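Local coordinates for protein endo-1,3-beta-glucanase (Streptomyces sioyaensis, PDB 3DGT) that probably hydrolyses internal 1,3-beta-glucan linkages, the chain here being the family 16 glycosyl hydrolase catalytic domain of a longer protein, at residues Ser7-Val12 with Lys99-Ala104; Asp91-Ala96 with Trp197-Ser202; Gly141-Met146 with Ile206-Asp211. All blocks are in the same frame, centred on the assembly; numbering follows the deposited sequence.

How the interactions relate
From the N terminus, interaction 1 opens first, at Ser7-Val12, and closes at Lys99-Ala104, bringing the first strand, across strand 266-276, to strand 99-107. Interaction 2 opens before that closure, at Asp91-Ala96, and ends at Trp197-Ser202, so the two cross; the Leu100-Trp197 backbone pairing of strands 99-107 and 191-198 joins them. Interaction 3 opens at Gly141-Met146, after interaction 1 has closed, and closes at Ile206-Asp211, so it is in series with interaction 1 but crosses interaction 2. It bridges the two sheets across the interior. Asp198 to Arg207 is a salt bridge linking interactions 2 and 3, while Val102 packs on Ile145 between interactions 1 and 3.

Interaction 1 of 3, residues Ser7-Val12 with Lys99-Ala104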
loop_
_atom_site.group_PDB
_atom_site.type_symbol
_atom_site.label_atom_id
_atom_site.label_comp_id
_atom_site.label_asym_id
_atom_site.label_seq_id
_atom_site.Cartn_x
_atom_site.Cartn_y
_atom_site.Cartn_z
ATOM N N SER A 7 -2.605 -20.711 14.352
ATOM C CA SER A 7 -1.673 -21.784 14.682
ATOM C C SER A 7 -0.731 -22.066 13.523
ATOM O O SER A 7 -1.158 -22.137 12.362
ATOM C CB SER A 7 -2.424 -23.062 15.053
ATOM O OG SER A 7 -3.161 -22.889 16.245
ATOM N N GLY A 8 0.551 -22.192 13.850
ATOM C CA GLY A 8 1.565 -22.552 12.870
ATOM C C GLY A 8 2.265 -21.390 12.196
ATOM O O GLY A 8 3.326 -21.584 11.600
ATOM N N TRP A 9 1.686 -20.188 12.283
ATOM C CA TRP A 9 2.290 -19.007 11.664
ATOM C C TRP A 9 3.271 -18.335 12.610
ATOM O O TRP A 9 3.022 -18.232 13.811
ATOM C CB TRP A 9 1.225 -17.996 11.215
ATOM C CG TRP A 9 0.349 -18.486 10.095
ATOM C CD1 TRP A 9 -0.709 -19.355 10.199
ATOM C CD2 TRP A 9 0.445 -18.142 8.702
ATOM N NE1 TRP A 9 -1.271 -19.566 8.966
ATOM C CE2 TRP A 9 -0.587 -18.835 8.029
ATOM C CE3 TRP A 9 1.300 -17.318 7.958
ATOM C CZ2 TRP A 9 -0.780 -18.735 6.653
ATOM C CZ3 TRP A 9 1.097 -17.211 6.588
ATOM C CH2 TRP A 9 0.074 -17.918 5.950
ATOM N N SER A 10 4.387 -17.888 12.050
ATOM C CA SER A 10 5.431 -17.216 12.811
ATOM C C SER A 10 5.525 -15.764 12.392
ATOM O O SER A 10 5.236 -15.420 11.251
ATOM C CB SER A 10 6.780 -17.887 12.580
ATOM O OG SER A 10 6.796 -19.179 13.147
ATOM N N GLN A 11 5.944 -14.924 13.324
ATOM C CA GLN A 11 6.116 -13.509 13.042
ATOM C C GLN A 11 7.432 -13.243 12.323
ATOM O O GLN A 11 8.502 -13.630 12.792
ATOM C CB GLN A 11 6.068 -12.709 14.338
ATOM C CG GLN A 11 6.239 -11.210 14.137
ATOM C CD GLN A 11 6.131 -10.446 15.435
ATOM O OE1 GLN A 11 5.122 -10.535 16.138
ATOM N NE2 GLN A 11 7.172 -9.685 15.763
ATOM N N VAL A 12 7.336 -12.556 11.190
ATOM C CA VAL A 12 8.511 -12.109 10.440
ATOM C C VAL A 12 8.774 -10.626 10.709
ATOM O O VAL A 12 9.916 -10.217 10.884
ATOM C CB VAL A 12 8.313 -12.359 8.922
ATOM C CG1 VAL A 12 9.474 -11.808 8.123
ATOM C CG2 VAL A 12 8.143 -13.852 8.641
ATOM N N LYS A 99 4.148 -20.199 2.840
ATOM C CA LYS A 99 3.218 -19.093 2.609
ATOM C C LYS A 99 3.680 -17.864 3.376
ATOM O O LYS A 99 4.355 -17.973 4.396
ATOM C CB LYS A 99 1.796 -19.455 3.057
ATOM C CG LYS A 99 1.205 -20.699 2.415
ATOM C CD LYS A 99 -0.240 -20.892 2.862
ATOM C CE LYS A 99 -0.757 -22.261 2.442
ATOM N NZ LYS A 99 -2.133 -22.534 2.956
ATOM N N LEU A 100 3.282 -16.693 2.884
ATOM C CA LEU A 100 3.522 -15.433 3.580
ATOM C C LEU A 100 2.224 -14.665 3.649
ATOM O O LEU A 100 1.425 -14.735 2.727
ATOM C CB LEU A 100 4.570 -14.598 2.836
ATOM C CG LEU A 100 5.284 -13.504 3.638
ATOM C CD1 LEU A 100 6.373 -14.109 4.529
ATOM C CD2 LEU A 100 5.866 -12.449 2.696
ATOM N N ARG A 101 1.999 -13.952 4.749
ATOM C CA ARG A 101 0.901 -12.978 4.820
ATOM C C ARG A 101 1.453 -11.616 5.173
ATOM O O ARG A 101 2.204 -11.479 6.137
ATOM C CB ARG A 101 -0.175 -13.391 5.837
ATOM C CG ARG A 101 -1.111 -14.464 5.316
ATOM C CD ARG A 101 -2.059 -14.948 6.385
ATOM N NE ARG A 101 -2.932 -16.006 5.871
ATOM C CZ ARG A 101 -3.910 -16.584 6.567
ATOM N NH1 ARG A 101 -4.160 -16.225 7.826
ATOM N NH2 ARG A 101 -4.632 -17.543 5.999
ATOM N N VAL A 102 1.069 -10.613 4.387
ATOM C CA VAL A 102 1.433 -9.223 4.658
ATOM C C VAL A 102 0.132 -8.486 4.921
ATOM O O VAL A 102 -0.778 -8.535 4.101
ATOM C CB VAL A 102 2.217 -8.604 3.470
ATOM C CG1 VAL A 102 2.586 -7.145 3.761
ATOM C CG2 VAL A 102 3.472 -9.441 3.185
ATOM N N GLU A 103 0.050 -7.827 6.077
ATOM C CA GLU A 103 -1.229 -7.319 6.567
ATOM C C GLU A 103 -1.082 -5.974 7.235
ATOM O O GLU A 103 -0.114 -5.727 7.942
ATOM C CB GLU A 103 -1.798 -8.311 7.577
ATOM C CG GLU A 103 -3.140 -7.948 8.167
ATOM C CD GLU A 103 -3.742 -9.113 8.923
ATOM O OE1 GLU A 103 -4.210 -10.062 8.255
ATOM O OE2 GLU A 103 -3.727 -9.096 10.179
ATOM N N ALA A 104 -2.066 -5.112 7.013
ATOM C CA ALA A 104 -2.172 -3.875 7.779
ATOM C C ALA A 104 -3.595 -3.692 8.246
ATOM O O ALA A 104 -4.537 -4.030 7.533
ATOM C CB ALA A 104 -1.732 -2.670 6.966
#
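The six-membered ring of Trp9 has the Arg101 side chain over one face and the carbonyl carbon of Leu100 at its edge, while Lys99 CB approaches obliquely. Arg101 CD sits 4.0 Å from the centroid of that ring and 22° off the ring normal, a CH-pi contact over the face. Farther along the same side chain, the guanidinium of Arg101 lies on the indole with centres 4.5 Å apart and planes at 28°, a cation-pi stack that is tilted and displaced toward the rim. Arg101 NE is 3.6 Å from Trp9 CZ2, the atom lying over one guanidinium face. The arginine is extended from CG to NE, and its CG stands anti to the carbonyl carbon (chi1 -78°), which lays the chain across the indole at about a right angle and lets both its methylenes and its charged end use the same ring.

These residues belong to the beta-sandwich (jelly-roll) fold of family 16, on two strands that do not pair directly. Strand 266-276 runs between them, hydrogen-bonded through its backbone to Ser10 on one flank and to Lys99 and Arg101 on the other. The axes of 9-11 and 99-104 accordingly approach no closer than 9.0 Å, and Trp9 and Arg101 meet above the intervening Thr274. The charge of Arg101 has a second partner, since NE forms a salt bridge with Glu196, which probably helps to keep the guanidinium on the indole. At the ring's far end Lys99 CB reaches Trp9 CH2 at 3.7 Å, whereas Leu100 C stands 4.0 Å from Trp9 CZ3. A looser apolar contact, Val12 CG2 to Leu100 CD1 at 4.5 Å, joins the same two strands beside the corner where the first strand turns.

Interaction 2 of 3, residues Asp91-Ala96 with Trp197-Ser202; sequences DFQPPA and WDRSVS
With CG of Trp197 anti to the backbone N (chi1 -178°), the indole reaches out to Pro94, and a bend in Arg199 at chi3 (74°) brings its guanidinium to the carbonyl of that proline. The contact fastens the loop between strands 80-87 and 99-107 to the end of strand 191-198, at one margin of the family 16 beta-sandwich. Pro94 CD lies over one face of the indole, 3.5 Å from the centroid of its six-membered ring, which makes a CH-pi contact; Pro94 and Trp197 cross at about a right angle. Phe236 meets the indole with its own ring nearly perpendicular. Gln93 CG comes in obliquely, 3.7 Å from Trp197 CH2.

Arg199 NH1 donates to Pro94 O at 2.9 Å (N-H...O angle 156°), approaching in the carbonyl plane and within the plane of the guanidinium. Ala96 covers one guanidinium face with its backbone N, and its CB comes to 3.8 Å from Arg199 NH2. Arg199 NE pairs with Glu204, so the group is held at two points. Just beyond, an Asx turn folds the chain: Asp198 OD1 accepts from Ser200 N at 2.9 Å and, on its syn lone pair, from Ser200 OG.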
loop_
_atom_site.group_PDB
_atom_site.type_symbol
_atom_site.label_atom_id
_atom_site.label_comp_id
_atom_site.label_asym_id
_atom_site.label_seq_id
_atom_site.Cartn_x
_atom_site.Cartn_y
_atom_site.Cartn_z
ATOM N N ASP A 91 13.295 -7.940 2.199
ATOM C CA ASP A 91 13.546 -9.385 2.093
ATOM C C ASP A 91 12.305 -10.275 2.088
ATOM O O ASP A 91 12.426 -11.478 1.887
ATOM C CB ASP A 91 14.488 -9.838 3.207
ATOM C CG ASP A 91 13.945 -9.536 4.581
ATOM O OD1 ASP A 91 14.157 -8.397 5.052
ATOM O OD2 ASP A 91 13.315 -10.433 5.191
ATOM N N PHE A 92 11.125 -9.693 2.317
ATOM C CA PHE A 92 9.888 -10.459 2.502
ATOM C C PHE A 92 9.554 -11.329 1.296
ATOM O O PHE A 92 9.289 -10.815 0.215
ATOM C CB PHE A 92 8.713 -9.523 2.793
ATOM C CG PHE A 92 8.954 -8.570 3.949
ATOM C CD1 PHE A 92 9.352 -9.042 5.192
ATOM C CD2 PHE A 92 8.766 -7.201 3.788
ATOM C CE1 PHE A 92 9.563 -8.163 6.260
ATOM C CE2 PHE A 92 8.974 -6.310 4.850
ATOM C CZ PHE A 92 9.380 -6.794 6.082
ATOM N N GLN A 93 9.583 -12.644 1.512
ATOM C CA GLN A 93 9.345 -13.659 0.487
ATOM C C GLN A 93 9.293 -15.010 1.183
ATOM O O GLN A 93 10.250 -15.382 1.864
ATOM C CB GLN A 93 10.486 -13.673 -0.542
ATOM C CG GLN A 93 10.333 -14.745 -1.630
ATOM C CD GLN A 93 11.547 -14.876 -2.526
ATOM O OE1 GLN A 93 12.608 -14.331 -2.239
ATOM N NE2 GLN A 93 11.396 -15.620 -3.610
ATOM N N PRO A 94 8.196 -15.765 0.996
ATOM C CA PRO A 94 8.149 -17.088 1.604
ATOM C C PRO A 94 9.035 -18.041 0.825
ATOM O O PRO A 94 9.233 -17.843 -0.370
ATOM C CB PRO A 94 6.691 -17.504 1.429
ATOM C CG PRO A 94 6.221 -16.777 0.215
ATOM C CD PRO A 94 6.996 -15.470 0.198
ATOM N N PRO A 95 9.575 -19.082 1.489
ATOM C CA PRO A 95 10.307 -20.052 0.670
ATOM C C PRO A 95 9.343 -20.908 -0.128
ATOM O O PRO A 95 8.150 -20.935 0.183
ATOM C CB PRO A 95 11.025 -20.910 1.712
ATOM C CG PRO A 95 10.139 -20.823 2.917
ATOM C CD PRO A 95 9.621 -19.412 2.918
ATOM N N ALA A 96 9.850 -21.597 -1.147
ATOM C CA ALA A 96 8.993 -22.452 -1.953
ATOM C C ALA A 96 8.391 -23.529 -1.061
ATOM O O ALA A 96 9.075 -24.075 -0.186
ATOM C CB ALA A 96 9.783 -23.065 -3.093
ATOM N N TRP A 197 0.560 -14.888 0.063
ATOM C CA TRP A 197 1.402 -15.327 -1.028
ATOM C C TRP A 197 1.655 -16.806 -0.767
ATOM O O TRP A 197 2.348 -17.174 0.194
ATOM C CB TRP A 197 2.684 -14.511 -0.961
ATOM C CG TRP A 197 3.750 -14.721 -2.008
ATOM C CD1 TRP A 197 3.820 -15.680 -2.989
ATOM C CD2 TRP A 197 4.953 -13.961 -2.100
ATOM N NE1 TRP A 197 4.994 -15.526 -3.711
ATOM C CE2 TRP A 197 5.703 -14.481 -3.173
ATOM C CE3 TRP A 197 5.459 -12.868 -1.381
ATOM C CZ2 TRP A 197 6.941 -13.948 -3.540
ATOM C CZ3 TRP A 197 6.689 -12.344 -1.737
ATOM C CH2 TRP A 197 7.411 -12.878 -2.812
ATOM N N ASP A 198 1.054 -17.643 -1.608
ATOM C CA ASP A 198 0.979 -19.084 -1.397
ATOM C C ASP A 198 1.885 -19.824 -2.380
ATOM O O ASP A 198 1.566 -19.953 -3.567
ATOM C CB ASP A 198 -0.481 -19.528 -1.550
ATOM C CG ASP A 198 -0.710 -20.968 -1.163
ATOM O OD1 ASP A 198 0.284 -21.692 -0.951
ATOM O OD2 ASP A 198 -1.894 -21.376 -1.072
ATOM N N ARG A 199 3.020 -20.299 -1.880
ATOM C CA ARG A 199 3.936 -21.086 -2.703
ATOM C C ARG A 199 3.816 -22.574 -2.385
ATOM O O ARG A 199 4.724 -23.352 -2.697
ATOM C CB ARG A 199 5.380 -20.605 -2.495
ATOM C CG ARG A 199 5.606 -19.148 -2.912
ATOM C CD ARG A 199 7.072 -18.768 -2.826
ATOM N NE ARG A 199 7.826 -19.363 -3.929
ATOM C CZ ARG A 199 9.152 -19.329 -4.029
ATOM N NH1 ARG A 199 9.873 -18.762 -3.070
ATOM N NH2 ARG A 199 9.761 -19.877 -5.075
ATOM N N SER A 200 2.692 -22.972 -1.782
ATOM C CA SER A 200 2.490 -24.370 -1.377
ATOM C C SER A 200 1.756 -25.205 -2.420
ATOM O O SER A 200 1.611 -26.413 -2.236
ATOM C CB SER A 200 1.749 -24.447 -0.040
ATOM O OG SER A 200 0.367 -24.201 -0.196
ATOM N N VAL A 201 1.291 -24.559 -3.490
ATOM C CA VAL A 201 0.481 -25.197 -4.526
ATOM C C VAL A 201 0.994 -24.813 -5.903
ATOM O O VAL A 201 1.649 -23.779 -6.063
ATOM C CB VAL A 201 -1.027 -24.775 -4.434
ATOM C CG1 VAL A 201 -1.700 -25.419 -3.231
ATOM C CG2 VAL A 201 -1.193 -23.256 -4.417
ATOM N N SER A 202 0.702 -25.653 -6.894
ATOM C CA SER A 202 0.923 -25.308 -8.289
ATOM C C SER A 202 -0.431 -25.256 -8.991
ATOM O O SER A 202 -1.173 -26.240 -8.969
ATOM C CB SER A 202 1.834 -26.333 -8.970
ATOM O OG SER A 202 1.987 -26.020 -10.347
#

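Interaction 3 of 3, residues Gly141-Met146 with Ile206-Asp211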
loop_
_atom_site.group_PDB
_atom_site.type_symbol
_atom_site.label_atom_id
_atom_site.label_comp_id
_atom_site.label_asym_id
_atom_site.label_seq_id
_atom_site.Cartn_x
_atom_site.Cartn_y
_atom_site.Cartn_z
ATOM N N GLY A 141 7.360 -6.391 -10.304
ATOM C CA GLY A 141 6.231 -6.826 -9.474
ATOM C C GLY A 141 5.790 -5.803 -8.447
ATOM O O GLY A 141 6.615 -5.238 -7.711
ATOM N N GLU A 142 4.479 -5.577 -8.401
ATOM C CA GLU A 142 3.853 -4.712 -7.404
ATOM C C GLU A 142 2.601 -5.393 -6.891
ATOM O O GLU A 142 1.773 -5.851 -7.675
ATOM C CB GLU A 142 3.482 -3.356 -7.998
ATOM C CG GLU A 142 2.795 -2.426 -6.985
ATOM C CD GLU A 142 2.668 -1.006 -7.475
ATOM O OE1 GLU A 142 3.513 -0.563 -8.278
ATOM O OE2 GLU A 142 1.734 -0.307 -7.028
ATOM N N LEU A 143 2.476 -5.466 -5.572
ATOM C CA LEU A 143 1.282 -6.013 -4.959
ATOM C C LEU A 143 0.589 -4.912 -4.187
ATOM O O LEU A 143 1.070 -4.478 -3.144
ATOM C CB LEU A 143 1.634 -7.185 -4.040
ATOM C CG LEU A 143 2.466 -8.315 -4.653
ATOM C CD1 LEU A 143 2.819 -9.367 -3.609
ATOM C CD2 LEU A 143 1.760 -8.960 -5.836
ATOM N N ASP A 144 -0.516 -4.425 -4.737
ATOM C CA ASP A 144 -1.290 -3.379 -4.096
ATOM C C ASP A 144 -2.326 -4.031 -3.204
ATOM O O ASP A 144 -3.306 -4.590 -3.687
ATOM C CB ASP A 144 -1.940 -2.484 -5.150
ATOM C CG ASP A 144 -0.918 -1.765 -5.999
ATOM O OD1 ASP A 144 0.089 -1.274 -5.434
ATOM O OD2 ASP A 144 -1.121 -1.656 -7.225
ATOM N N ILE A 145 -2.076 -3.987 -1.898
ATOM C CA ILE A 145 -2.921 -4.705 -0.927
ATOM C C ILE A 145 -4.175 -3.899 -0.564
ATOM O O ILE A 145 -5.262 -4.463 -0.360
ATOM C CB ILE A 145 -2.117 -5.083 0.333
ATOM C CG1 ILE A 145 -0.809 -5.785 -0.061
ATOM C CG2 ILE A 145 -2.954 -5.963 1.281
ATOM C CD1 ILE A 145 0.118 -6.048 1.127
ATOM N N MET A 146 -4.011 -2.580 -0.490
ATOM C CA MET A 146 -5.132 -1.665 -0.363
ATOM C C MET A 146 -4.811 -0.395 -1.137
ATOM O O MET A 146 -3.760 0.213 -0.927
ATOM C CB MET A 146 -5.402 -1.333 1.112
ATOM C CG MET A 146 -6.580 -0.360 1.374
ATOM S SD MET A 146 -6.333 1.402 0.927
ATOM C CE MET A 146 -4.976 1.833 2.010
ATOM N N ILE A 206 -1.549 -15.723 -5.272
ATOM C CA ILE A 206 -1.562 -14.582 -4.366
ATOM C C ILE A 206 -3.033 -14.216 -4.133
ATOM O O ILE A 206 -3.804 -14.070 -5.091
ATOM C CB ILE A 206 -0.711 -13.419 -4.928
ATOM C CG1 ILE A 206 0.773 -13.827 -4.861
ATOM C CG2 ILE A 206 -0.995 -12.101 -4.171
ATOM C CD1 ILE A 206 1.737 -12.914 -5.616
ATOM N N ARG A 207 -3.441 -14.132 -2.866
ATOM C CA ARG A 207 -4.833 -13.816 -2.541
ATOM C C ARG A 207 -4.918 -12.559 -1.708
ATOM O O ARG A 207 -4.220 -12.429 -0.702
ATOM C CB ARG A 207 -5.563 -14.972 -1.830
ATOM C CG ARG A 207 -4.867 -15.593 -0.634
ATOM C CD ARG A 207 -5.475 -16.951 -0.266
ATOM N NE ARG A 207 -5.488 -17.850 -1.414
ATOM C CZ ARG A 207 -4.675 -18.892 -1.592
ATOM N NH1 ARG A 207 -3.779 -19.232 -0.677
ATOM N NH2 ARG A 207 -4.775 -19.604 -2.698
ATOM N N PHE A 208 -5.765 -11.631 -2.148
ATOM C CA PHE A 208 -6.003 -10.389 -1.421
ATOM C C PHE A 208 -7.341 -10.442 -0.713
ATOM O O PHE A 208 -8.354 -10.849 -1.311
ATOM C CB PHE A 208 -6.016 -9.198 -2.371
ATOM C CG PHE A 208 -4.724 -8.985 -3.117
ATOM C CD1 PHE A 208 -3.683 -8.254 -2.541
ATOM C CD2 PHE A 208 -4.559 -9.478 -4.405
ATOM C CE1 PHE A 208 -2.505 -8.038 -3.250
ATOM C CE2 PHE A 208 -3.379 -9.256 -5.117
ATOM C CZ PHE A 208 -2.353 -8.540 -4.538
ATOM N N SER A 209 -7.335 -10.032 0.554
ATOM C CA SER A 209 -8.546 -10.041 1.374
ATOM C C SER A 209 -8.732 -8.757 2.170
ATOM O O SER A 209 -7.779 -8.012 2.412
ATOM C CB SER A 209 -8.543 -11.247 2.312
ATOM O OG SER A 209 -7.384 -11.278 3.120
ATOM N N VAL A 210 -9.980 -8.517 2.560
ATOM C CA VAL A 210 -10.321 -7.454 3.494
ATOM C C VAL A 210 -11.163 -8.073 4.602
ATOM O O VAL A 210 -12.115 -8.804 4.338
ATOM C CB VAL A 210 -11.042 -6.249 2.811
ATOM C CG1 VAL A 210 -12.321 -6.692 2.083
ATOM C CG2 VAL A 210 -11.361 -5.156 3.843
ATOM N N ASP A 211 -10.779 -7.795 5.843
ATOM C CA ASP A 211 -11.440 -8.368 7.025
ATOM C C ASP A 211 -11.627 -9.879 6.891
ATOM O O ASP A 211 -12.674 -10.431 7.251
ATOM C CB ASP A 211 -12.782 -7.677 7.279
ATOM C CG ASP A 211 -12.639 -6.197 7.563
ATOM O OD1 ASP A 211 -11.584 -5.770 8.083
ATOM O OD2 ASP A 211 -13.598 -5.470 7.258
HETATM O O HOH W 1 -7.176 -5.998 0.493
#
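Leu143 is the first residue of 141-146 to touch 206-211, its CD2 meeting Ile206 CD1 tip to tip at 4.0 Å. Strands 142-144 and 205-210 lie in the two facing sheets of the beta-sandwich, and the axes of the segments 142-144 and 206-210, 9.5 Å apart at an angle of 23°, fit side chains packed between layers. Leu143 CB also stands near the ring plane of Phe208, at its edge, 4.2 Å from CZ. Phe208 comes from the other sheet with CG anti to the carbonyl carbon (chi1 -61°), which sends the ring across to the backbone of 143-145.

The CB of Asp144 points away from 206-211, and the side chain lies by Glu142 and Trp124; the backbone makes the contact instead, Asp144 O being 3.6 Å from Phe208 CE1 in an oblique approach. The sequence from Glu142 to Glu147 matches the Glu-x-Asp-x-x-Glu signature of family 16, whose acids are catalytic in relatives, so Phe208 packs behind the probable active-site strand.

A classic beta bulge sets Ile145 and Met146 together opposite the single residue Phe123 of strand 119-127; it falls within that signature. At the bulge Ile145 CA lies 4.0 Å from Phe208 CD1, and Ile145 CG1 is 4.3 Å from CE1. Were Phe208 an alanine, the loss of the ring would probably open a gap behind the bulge, leaving Leu143 CB and Ile145 CG1 without their aromatic neighbour, with Leu143 CD2 still on Ile206. Where the chain turns at Ile145, one water bridges the sheets, donating to Ile145 O at 2.6 Å and to Ser209 O at 2.8 Å.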